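Local coordinates for PilO protein (Pseudomonas aeruginosa, PDB 5UVR) that pairs with PilN in the inner-membrane PilM/PilN/PilO/PilP complex needed to assemble functional type IV pili for twitching motility and surface adhesion, at residues A[50-53]-A[54-58]. Sequence-based numbering, arbitrary orientation.
Sequences ATFV and SGVSS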
loop_
_atom_site.group_PDB
_atom_site.type_symbol
_atom_site.label_atom_id
_atom_site.label_comp_id
_atom_site.label_asym_id
_atom_site.label_seq_id
_atom_site.Cartn_x
_atom_site.Cartn_y
_atom_site.Cartn_z
ATOM N N ALA A 50 -2.227 -10.971 -4.831
ATOM C CA ALA A 50 -3.445 -11.122 -4.036
ATOM C C ALA A 50 -3.119 -11.393 -2.577
ATOM O O ALA A 50 -3.739 -10.805 -1.684
ATOM C CB ALA A 50 -4.305 -12.250 -4.592
ATOM N N THR A 51 -2.149 -12.275 -2.319
ATOM C CA THR A 51 -1.758 -12.571 -0.946
ATOM C C THR A 51 -1.291 -11.308 -0.238
ATOM O O THR A 51 -1.616 -11.082 0.936
ATOM C CB THR A 51 -0.665 -13.640 -0.935
ATOM O OG1 THR A 51 -1.194 -14.852 -1.482
ATOM C CG2 THR A 51 -0.193 -13.919 0.470
ATOM N N PHE A 52 -0.543 -10.468 -0.950
ATOM C CA PHE A 52 -0.112 -9.183 -0.394
ATOM C C PHE A 52 -1.305 -8.291 -0.037
ATOM O O PHE A 52 -1.359 -7.722 1.062
ATOM C CB PHE A 52 0.809 -8.484 -1.390
ATOM C CG PHE A 52 1.242 -7.105 -0.955
ATOM C CD1 PHE A 52 2.111 -6.948 0.107
ATOM C CD2 PHE A 52 0.809 -5.979 -1.633
ATOM C CE1 PHE A 52 2.526 -5.676 0.508
ATOM C CE2 PHE A 52 1.217 -4.706 -1.237
ATOM C CZ PHE A 52 2.079 -4.564 -0.163
ATOM N N VAL A 53 -2.253 -8.118 -0.965
ATOM C CA VAL A 53 -3.412 -7.264 -0.688
ATOM C C VAL A 53 -4.189 -7.786 0.522
ATOM O O VAL A 53 -4.606 -7.015 1.400
ATOM C CB VAL A 53 -4.301 -7.156 -1.942
ATOM C CG1 VAL A 53 -5.630 -6.456 -1.600
ATOM C CG2 VAL A 53 -3.590 -6.398 -3.042
ATOM N N SER A 54 -4.368 -9.105 0.607
ATOM C CA SER A 54 -5.036 -9.681 1.772
ATOM C C SER A 54 -4.229 -9.454 3.039
ATOM O O SER A 54 -4.793 -9.215 4.108
ATOM C CB SER A 54 -5.270 -11.175 1.561
ATOM O OG SER A 54 -6.289 -11.353 0.604
ATOM N N GLY A 55 -2.906 -9.544 2.942
ATOM C CA GLY A 55 -2.080 -9.298 4.110
ATOM C C GLY A 55 -2.248 -7.889 4.636
ATOM O O GLY A 55 -2.414 -7.676 5.839
ATOM N N VAL A 56 -2.212 -6.903 3.741
ATOM C CA VAL A 56 -2.388 -5.522 4.180
ATOM C C VAL A 56 -3.781 -5.342 4.758
ATOM O O VAL A 56 -3.962 -4.700 5.799
ATOM C CB VAL A 56 -2.125 -4.551 3.016
ATOM C CG1 VAL A 56 -2.480 -3.119 3.413
ATOM C CG2 VAL A 56 -0.664 -4.643 2.580
ATOM N N SER A 57 -4.776 -5.958 4.122
ATOM C CA SER A 57 -6.161 -5.832 4.555
ATOM C C SER A 57 -6.395 -6.436 5.933
ATOM O O SER A 57 -7.360 -6.059 6.604
ATOM C CB SER A 57 -7.085 -6.504 3.528
ATOM O OG SER A 57 -6.963 -5.920 2.234
ATOM N N SER A 58 -5.555 -7.378 6.354
ATOM C CA SER A 58 -5.720 -8.084 7.614
ATOM C C SER A 58 -4.930 -7.461 8.759
ATOM O O SER A 58 -4.984 -7.978 9.879
ATOM C CB SER A 58 -5.309 -9.548 7.436
ATOM O OG SER A 58 -6.060 -10.123 6.383
#
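From A50 to S57 the backbone repeats the i to i+4 hydrogen bond of an alpha-helix, S54 N giving to A50 O, G55 N to T51 O, V56 N to F52 O and S57 N to V53 O, all within 2.8 to 2.9 Å. These residues form the C-terminal part of helix 46-57 in the modified ferredoxin fold of the PilO core, and they illustrate how an amphipathic helix divides its duties. On the buried face, F52 and V56 are one turn apart. With chi1 of 176° F52 swings its ring to the side of its own carbonyl, towards the next turn, where V56 lays its CG2 methyl over one face as a CH-pi contact, 4.1 Å from the centroid of F52 and displaced toward the rim. The F52 side chain also meets L13, L17 and, on strand 81-86, M83, which V53 touches too, while V56 packs on V63; the pair thus joins the helix to the sheet and neighbouring loops. On the exposed side, serines bond back to carbonyls near the helix end. S58 OG donates to S54 O at 2.8 Å, while S58 N bonds only weakly to that oxygen and also reaches G55 O. V53 O takes two donors from S57, N and OG, arriving from opposite faces of its carbonyl plane: chi1 of -60° brings the hydroxyl back beside its own N, and S57 OG reaches V53 O at 2.7 Å from 39° above that plane.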